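Local atomic coordinates of AlgW protein (Pseudomonas aeruginosa, PDB entry 7CO3), a protein that probably cleaves proteins as an HtrA-type serine endopeptidase, combining a trypsin-like protease domain with a PDZ domain. Residues 57-62 / 180-185; 137-142 / 162-167; 123-128 / 153-158. The protein carries 1 engineered substitution. One frame throughout, in Å; residues are numbered along the deposited sequence.

Contact 1: residues 57-62 / 180-185; sequences NAVSRA and VCLAIG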
loop_
_atom_site.group_PDB
_atom_site.type_symbol
_atom_site.label_atom_id
_atom_site.label_comp_id
_atom_site.label_asym_id
_atom_site.label_seq_id
_atom_site.Cartn_x
_atom_site.Cartn_y
_atom_site.Cartn_z
ATOM N N ASN B 57 -1.057 -4.336 21.503
ATOM C CA ASN B 57 -0.083 -4.490 22.585
ATOM C C ASN B 57 1.313 -4.159 22.114
ATOM O O ASN B 57 2.042 -3.426 22.793
ATOM C CB ASN B 57 -0.148 -5.910 23.161
ATOM C CG ASN B 57 -1.404 -6.130 23.964
ATOM O OD1 ASN B 57 -1.815 -7.255 24.242
ATOM N ND2 ASN B 57 -2.019 -5.046 24.353
ATOM N N ALA B 58 1.691 -4.639 20.927
ATOM C CA ALA B 58 2.982 -4.254 20.354
ATOM C C ALA B 58 3.082 -2.737 20.185
ATOM O O ALA B 58 4.116 -2.140 20.506
ATOM C CB ALA B 58 3.211 -4.985 19.034
ATOM N N VAL B 59 2.009 -2.084 19.718
ATOM C CA VAL B 59 2.057 -0.623 19.573
ATOM C C VAL B 59 2.196 0.040 20.941
ATOM O O VAL B 59 3.015 0.942 21.135
ATOM C CB VAL B 59 0.807 -0.089 18.840
ATOM C CG1 VAL B 59 0.650 1.466 19.076
ATOM C CG2 VAL B 59 0.782 -0.466 17.337
ATOM N N SER B 60 1.377 -0.389 21.901
ATOM C CA SER B 60 1.464 0.155 23.252
ATOM C C SER B 60 2.889 0.068 23.786
ATOM O O SER B 60 3.369 0.979 24.470
ATOM C CB SER B 60 0.484 -0.570 24.161
ATOM O OG SER B 60 -0.811 -0.012 24.010
ATOM N N ARG B 61 3.588 -1.002 23.444
ATOM C CA ARG B 61 4.930 -1.220 23.947
ATOM C C ARG B 61 5.927 -0.251 23.320
ATOM O O ARG B 61 6.738 0.360 24.024
ATOM C CB ARG B 61 5.322 -2.666 23.653
ATOM C CG ARG B 61 6.339 -3.234 24.602
ATOM C CD ARG B 61 6.421 -4.743 24.483
ATOM N NE ARG B 61 7.693 -5.235 25.007
ATOM C CZ ARG B 61 8.387 -6.233 24.473
ATOM N NH1 ARG B 61 9.539 -6.604 25.019
ATOM N NH2 ARG B 61 7.936 -6.864 23.394
ATOM N N ALA B 62 5.879 -0.093 21.994
ATOM C CA ALA B 62 6.941 0.575 21.250
ATOM C C ALA B 62 6.669 2.046 20.969
ATOM O O ALA B 62 7.608 2.841 20.947
ATOM C CB ALA B 62 7.194 -0.159 19.929
ATOM N N VAL B 180 5.552 -10.679 10.382
ATOM C CA VAL B 180 4.840 -9.400 10.401
ATOM C C VAL B 180 5.702 -8.329 11.062
ATOM O O VAL B 180 6.399 -8.600 12.035
ATOM C CB VAL B 180 3.492 -9.558 11.129
ATOM C CG1 VAL B 180 2.832 -8.187 11.424
ATOM C CG2 VAL B 180 2.577 -10.428 10.348
ATOM N N CYS B 181 5.675 -7.101 10.532
ATOM C CA CYS B 181 6.351 -5.988 11.205
ATOM C C CYS B 181 5.497 -4.727 11.150
ATOM O O CYS B 181 4.558 -4.600 10.350
ATOM C CB CYS B 181 7.736 -5.683 10.599
ATOM S SG CYS B 181 7.623 -5.424 8.804
ATOM N N LEU B 182 5.871 -3.777 12.000
ATOM C CA LEU B 182 5.184 -2.500 12.162
ATOM C C LEU B 182 6.182 -1.360 11.966
ATOM O O LEU B 182 7.277 -1.396 12.530
ATOM C CB LEU B 182 4.573 -2.430 13.566
ATOM C CG LEU B 182 3.265 -3.133 13.913
ATOM C CD1 LEU B 182 3.166 -4.521 13.394
ATOM C CD2 LEU B 182 3.122 -3.174 15.431
ATOM N N ALA B 183 5.819 -0.348 11.154
ATOM C CA ALA B 183 6.589 0.875 11.000
ATOM C C ALA B 183 5.933 1.964 11.856
ATOM O O ALA B 183 4.704 2.072 11.893
ATOM C CB ALA B 183 6.645 1.319 9.532
ATOM N N ILE B 184 6.748 2.773 12.530
ATOM C CA ILE B 184 6.272 3.828 13.439
ATOM C C ILE B 184 7.005 5.103 13.092
ATOM O O ILE B 184 8.230 5.142 13.134
ATOM C CB ILE B 184 6.457 3.483 14.932
ATOM C CG1 ILE B 184 5.872 2.116 15.246
ATOM C CG2 ILE B 184 5.726 4.517 15.796
ATOM C CD1 ILE B 184 6.000 1.691 16.685
ATOM N N GLY B 185 6.259 6.128 12.708
ATOM C CA GLY B 185 6.890 7.352 12.266
ATOM C C GLY B 185 5.869 8.452 12.101
ATOM O O GLY B 185 4.733 8.345 12.567
#

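Contact 2: residues 137-142 / 162-167; sequences DGRETI and KNLPAM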
loop_
_atom_site.group_PDB
_atom_site.type_symbol
_atom_site.label_atom_id
_atom_site.label_comp_id
_atom_site.label_asym_id
_atom_site.label_seq_id
_atom_site.Cartn_x
_atom_site.Cartn_y
_atom_site.Cartn_z
ATOM N N ASP B 137 4.187 11.479 24.684
ATOM C CA ASP B 137 3.457 11.974 25.849
ATOM C C ASP B 137 3.204 13.466 25.784
ATOM O O ASP B 137 2.539 13.998 26.674
ATOM C CB ASP B 137 4.188 11.607 27.152
ATOM C CG ASP B 137 5.587 12.245 27.267
ATOM O OD1 ASP B 137 5.823 13.338 26.725
ATOM O OD2 ASP B 137 6.467 11.608 27.896
ATOM N N GLY B 138 3.728 14.148 24.775
ATOM C CA GLY B 138 3.537 15.576 24.632
ATOM C C GLY B 138 4.743 16.423 24.975
ATOM O O GLY B 138 4.778 17.589 24.575
ATOM N N ARG B 139 5.717 15.891 25.715
ATOM C CA ARG B 139 6.899 16.682 26.055
ATOM C C ARG B 139 7.688 16.994 24.790
ATOM O O ARG B 139 7.793 16.160 23.887
ATOM C CB ARG B 139 7.811 15.930 27.034
ATOM C CG ARG B 139 7.379 15.877 28.490
ATOM C CD ARG B 139 7.646 14.485 29.063
ATOM N NE ARG B 139 9.062 14.220 29.278
ATOM C CZ ARG B 139 9.570 13.037 29.614
ATOM N NH1 ARG B 139 8.786 11.981 29.762
ATOM N NH2 ARG B 139 10.871 12.907 29.794
ATOM N N GLU B 140 8.248 18.195 24.734
ATOM C CA GLU B 140 9.152 18.613 23.674
ATOM C C GLU B 140 10.457 19.112 24.284
ATOM O O GLU B 140 10.479 19.642 25.401
ATOM C CB GLU B 140 8.510 19.706 22.812
ATOM C CG GLU B 140 7.237 19.224 22.122
ATOM C CD GLU B 140 6.674 20.215 21.122
ATOM O OE1 GLU B 140 7.467 20.963 20.518
ATOM O OE2 GLU B 140 5.436 20.242 20.935
ATOM N N THR B 141 11.547 18.936 23.540
ATOM C CA THR B 141 12.855 19.385 24.000
ATOM C C THR B 141 13.772 19.536 22.803
ATOM O O THR B 141 13.547 18.950 21.743
ATOM C CB THR B 141 13.486 18.427 25.028
ATOM O OG1 THR B 141 14.684 19.012 25.548
ATOM C CG2 THR B 141 13.858 17.070 24.397
ATOM N N ILE B 142 14.796 20.346 22.983
ATOM C CA ILE B 142 15.825 20.496 21.967
ATOM C C ILE B 142 16.828 19.372 22.150
ATOM O O ILE B 142 17.109 18.957 23.277
ATOM C CB ILE B 142 16.495 21.881 22.052
ATOM C CG1 ILE B 142 15.589 22.970 21.477
ATOM C CG2 ILE B 142 17.780 21.908 21.249
ATOM C CD1 ILE B 142 14.372 23.349 22.322
ATOM N N LYS B 162 13.610 13.300 31.904
ATOM C CA LYS B 162 13.455 12.280 32.935
ATOM C C LYS B 162 12.364 11.277 32.576
ATOM O O LYS B 162 11.429 11.580 31.827
ATOM C CB LYS B 162 13.127 12.915 34.302
ATOM C CG LYS B 162 11.622 13.035 34.597
ATOM C CD LYS B 162 11.302 13.549 36.015
ATOM C CE LYS B 162 11.008 12.425 37.024
ATOM N NZ LYS B 162 9.568 12.036 37.070
ATOM N N ASN B 163 12.502 10.070 33.137
ATOM C CA ASN B 163 11.502 9.006 33.022
ATOM C C ASN B 163 11.163 8.715 31.561
ATOM O O ASN B 163 10.002 8.683 31.148
ATOM C CB ASN B 163 10.233 9.326 33.823
ATOM C CG ASN B 163 10.499 9.510 35.320
ATOM O OD1 ASN B 163 9.579 9.822 36.085
ATOM N ND2 ASN B 163 11.753 9.311 35.745
ATOM N N LEU B 164 12.198 8.505 30.784
ATOM C CA LEU B 164 12.081 8.280 29.352
ATOM C C LEU B 164 11.778 6.809 29.062
ATOM O O LEU B 164 12.378 5.922 29.675
ATOM C CB LEU B 164 13.365 8.691 28.662
ATOM C CG LEU B 164 13.456 10.184 28.363
ATOM C CD1 LEU B 164 14.696 10.505 27.531
ATOM C CD2 LEU B 164 12.186 10.647 27.668
ATOM N N PRO B 165 10.846 6.520 28.119
ATOM C CA PRO B 165 10.603 5.127 27.727
ATOM C C PRO B 165 11.587 4.677 26.664
ATOM O O PRO B 165 11.722 5.326 25.624
ATOM C CB PRO B 165 9.166 5.155 27.189
ATOM C CG PRO B 165 9.035 6.548 26.579
ATOM C CD PRO B 165 10.038 7.462 27.322
ATOM N N ALA B 166 12.279 3.574 26.898
ATOM C CA ALA B 166 13.263 3.088 25.949
ATOM C C ALA B 166 12.715 1.899 25.154
ATOM O O ALA B 166 11.968 1.064 25.665
ATOM C CB ALA B 166 14.573 2.718 26.642
ATOM N N MET B 167 13.107 1.839 23.890
ATOM C CA MET B 167 12.743 0.730 23.028
ATOM C C MET B 167 13.408 -0.559 23.504
ATOM O O MET B 167 14.575 -0.563 23.899
ATOM C CB MET B 167 13.198 1.051 21.606
ATOM C CG MET B 167 12.774 0.024 20.625
ATOM S SD MET B 167 11.004 0.115 20.358
ATOM C CE MET B 167 10.918 1.716 19.590
#

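Contact 3: residues 123-128 / 153-158; sequences HVTAGA and DLAVLK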
loop_
_atom_site.group_PDB
_atom_site.type_symbol
_atom_site.label_atom_id
_atom_site.label_comp_id
_atom_site.label_asym_id
_atom_site.label_seq_id
_atom_site.Cartn_x
_atom_site.Cartn_y
_atom_site.Cartn_z
ATOM N N HIS B 123 20.470 11.770 7.003
ATOM C CA HIS B 123 19.865 12.758 6.116
ATOM C C HIS B 123 18.771 13.563 6.784
ATOM O O HIS B 123 18.381 14.591 6.233
ATOM C CB HIS B 123 19.321 12.122 4.842
ATOM C CG HIS B 123 18.141 11.217 5.048
ATOM N ND1 HIS B 123 16.838 11.654 4.914
ATOM C CD2 HIS B 123 18.071 9.872 5.248
ATOM C CE1 HIS B 123 16.014 10.623 5.062
ATOM N NE2 HIS B 123 16.739 9.533 5.277
ATOM N N VAL B 124 18.275 13.147 7.947
ATOM C CA VAL B 124 17.228 13.932 8.600
ATOM C C VAL B 124 17.825 15.129 9.330
ATOM O O VAL B 124 17.248 16.221 9.331
ATOM C CB VAL B 124 16.409 13.047 9.558
ATOM C CG1 VAL B 124 15.574 13.884 10.526
ATOM C CG2 VAL B 124 15.505 12.102 8.789
ATOM N N THR B 125 18.979 14.936 9.978
ATOM C CA THR B 125 19.558 15.930 10.872
ATOM C C THR B 125 20.789 16.611 10.298
ATOM O O THR B 125 21.268 17.581 10.891
ATOM C CB THR B 125 19.939 15.289 12.211
ATOM O OG1 THR B 125 20.557 14.019 11.978
ATOM C CG2 THR B 125 18.735 15.110 13.101
ATOM N N ALA B 126 21.318 16.115 9.187
ATOM C CA ALA B 126 22.542 16.627 8.589
ATOM C C ALA B 126 22.452 18.133 8.330
ATOM O O ALA B 126 21.560 18.602 7.619
ATOM C CB ALA B 126 22.820 15.880 7.298
ATOM N N GLY B 127 23.375 18.894 8.921
ATOM C CA GLY B 127 23.395 20.323 8.728
ATOM C C GLY B 127 22.299 21.072 9.435
ATOM O O GLY B 127 22.112 22.265 9.193
ATOM N N ALA B 128 21.551 20.423 10.304
ATOM C CA ALA B 128 20.487 21.151 10.957
ATOM C C ALA B 128 21.083 22.120 11.970
ATOM O O ALA B 128 22.123 21.861 12.575
ATOM C CB ALA B 128 19.509 20.197 11.626
ATOM N N ASP B 153 24.066 6.235 6.780
ATOM C CA ASP B 153 22.896 7.107 6.983
ATOM C C ASP B 153 22.351 7.016 8.406
ATOM O O ASP B 153 21.136 6.891 8.615
ATOM C CB ASP B 153 21.791 6.800 5.959
ATOM C CG ASP B 153 20.767 7.945 5.816
ATOM O OD1 ASP B 153 20.991 9.047 6.382
ATOM O OD2 ASP B 153 19.720 7.732 5.154
ATOM N N LEU B 154 23.233 7.116 9.406
ATOM C CA LEU B 154 22.760 7.129 10.790
ATOM C C LEU B 154 23.280 8.346 11.541
ATOM O O LEU B 154 24.305 8.933 11.188
ATOM C CB LEU B 154 23.143 5.828 11.546
ATOM C CG LEU B 154 22.434 4.557 11.003
ATOM C CD1 LEU B 154 23.056 3.252 11.525
ATOM C CD2 LEU B 154 20.946 4.591 11.370
ATOM N N ALA B 155 22.561 8.724 12.585
ATOM C CA ALA B 155 23.013 9.812 13.432
ATOM C C ALA B 155 22.488 9.561 14.828
ATOM O O ALA B 155 21.481 8.879 15.010
ATOM C CB ALA B 155 22.567 11.188 12.919
ATOM N N VAL B 156 23.217 10.064 15.822
ATOM C CA VAL B 156 22.858 9.906 17.224
ATOM C C VAL B 156 22.609 11.277 17.809
ATOM O O VAL B 156 23.381 12.213 17.566
ATOM C CB VAL B 156 23.951 9.165 18.024
ATOM C CG1 VAL B 156 23.537 9.070 19.454
ATOM C CG2 VAL B 156 24.184 7.785 17.459
ATOM N N LEU B 157 21.536 11.381 18.579
ATOM C CA LEU B 157 21.096 12.574 19.269
ATOM C C LEU B 157 21.056 12.262 20.760
ATOM O O LEU B 157 20.942 11.104 21.166
ATOM C CB LEU B 157 19.682 13.009 18.826
ATOM C CG LEU B 157 19.349 13.258 17.345
ATOM C CD1 LEU B 157 17.835 13.626 17.186
ATOM C CD2 LEU B 157 20.242 14.337 16.786
ATOM N N LYS B 158 21.090 13.315 21.561
ATOM C CA LYS B 158 21.011 13.234 23.012
ATOM C C LYS B 158 20.045 14.290 23.510
ATOM O O LYS B 158 20.102 15.442 23.071
ATOM C CB LYS B 158 22.399 13.446 23.659
ATOM C CG LYS B 158 22.482 13.046 25.153
ATOM C CD LYS B 158 21.975 14.149 26.091
ATOM C CE LYS B 158 22.419 13.929 27.525
ATOM N NZ LYS B 158 22.246 12.509 27.937
#

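Contact 1: residues 57-62 / 180-185
Ala58 O is gripped by two backbone N-H groups, Ala62 N at 3.1 Å and, weakly, Arg61 N at 3.2 Å. These bonds close the last helical turn and set Ala58 and Ala62, four residues apart, on one flank, where both CB atoms point toward strand 180-185. The contact itself is wholly apolar. Leu182 CD2 meets Ala58 CB at 4.0 Å and Val59 CG2 at 4.1 Å, so a single methyl touches two successive helix residues. Val59 CG2 is the branch beside the backbone N, and the valine and leucine side chains cross at about a right angle. Two residues on along the strand, Ile184 meets a single partner, Ala62, which sits one helical turn after Ala58: its chain is fully extended at chi2 (-180°), which carries Ile184 CD1 to 3.9 Å from Ala62 CB. Short alanines on the helix thus face longer side chains from the strand, and the segment axes approach to 10.4 Å at 41°. All five touching residues are buried. The helix lies over the sheet of the second protease barrel, where strand 180-185 runs between 193-204 and 230-233: Val59 also packs on Val194, and Ala62 and Leu182 on Val232, while Thr177 of the second subunit also packs on Val59.

Contact 2: residues 137-142 / 162-167
An Asx turn at the tip of the beta hairpin formed by strands 130-134 and 140-149 holds the one side chain, Arg139, that links this hairpin to loop 162-167. In the turn, Asp137 OD1 accepts the backbone N-H of Arg139 at an Arg139 N to OD1 distance of 2.7 Å, and an angle of 169° at the hydrogen shows a nearly straight bond. The other carboxylate oxygen takes part in a salt bridge: Arg139 NH1 lies 3.0 Å from Asp137 OD2, on its syn side but somewhat out of the carboxylate plane and tilted from the guanidinium plane too, so this bond is less direct than the one to Arg139 N. One aspartate therefore holds both ends of the arginine, its backbone and its guanidinium, and limits how the group can swing. The side chain is bent at chi2 (139°) and chi3, which bring its guanidinium beside the loop. There Arg139 NH2 lies 2.5 Å from Lys162 O, a hydrogen bond, though too short, and at 119° too bent, for its details to be relied on. Asn163 O lies at the guanidinium edge, in its plane, 3.8 Å from Arg139 NH1. The CD2 methyl of Leu164 comes within 3.4 Å of Arg139 NH2, approaching obliquely. The contact remains partly open to solvent, with Lys162 and Asn163 exposed. Around it, Arg139 also rests on Leu161 and Leu164 on Leu135, while backbone bonds tie Thr141 to Val133 of strand 130-134 and Met167 to Ile111 of strand 104-113.

Contact 3: residues 123-128 / 153-158
Asp153 and His123, probably the acid and base of the catalytic triad of this trypsin-like fold, judging from family and sequence, meet where helix 122-125 abuts the start of strand 154-158; His123 also packs on the engineered Ala227. The firm evidence for the pairing is a bond from backbone to side chain: His123 N donates to Asp153 OD1 at 2.8 Å, with an angle of 155° at the hydrogen, and meets that oxygen nearly along its C-O axis. The aspartate CG stands opposite the backbone N (chi1 -161°), which turns the carboxylate to the helix. Asp153 O takes a further hydrogen bond from Asn121 ND2. Asp153 and Leu154, both facing Asp149, form a G1 beta bulge where the chain enters strand 154-158. Leu154 points away from the helix end, as does Val156, and both pack on helix 261-274. Between them, Ala155 points toward segment 123-128, its CB 3.6 Å from Thr125 OG1, a hydroxyl that also makes a weak hydrogen bond with Asn121 O. Leu157 completes the strand's share and, like Thr125, lies on Leu69 of strand 66-72. Thr125 ends the helix, and a type II turn from it to Ala128 follows, closed by Ala128 N on Thr125 O at 2.9 Å. With OG1 turned to Ala155, the threonine's other branch meets the leucine tip to tip, Thr125 CG2 standing 4.1 Å from Leu157 CD2.

Overall arrangement
Contacts 1 and 3 are buried, whereas contact 2 lies partly at the surface, and the chemistry follows: methyl packing alone in contact 1, a backbone-to-carboxylate bond beside small apolar touches in contact 3, and guanidinium, carboxylate and carbonyl groups in contact 2. Contacts 2 and 3 both reach the first barrel, through adjacent strands 140-149 and 154-158, and their centres lie about 18 Å apart. Contact 1 belongs to the other sheet, yet Met167 CE, at the end of contact 2's loop, packs 3.7 Å from Ala62 O. Contact 3 is about 10 Å from contact 1 at the nearest atoms and does not touch it.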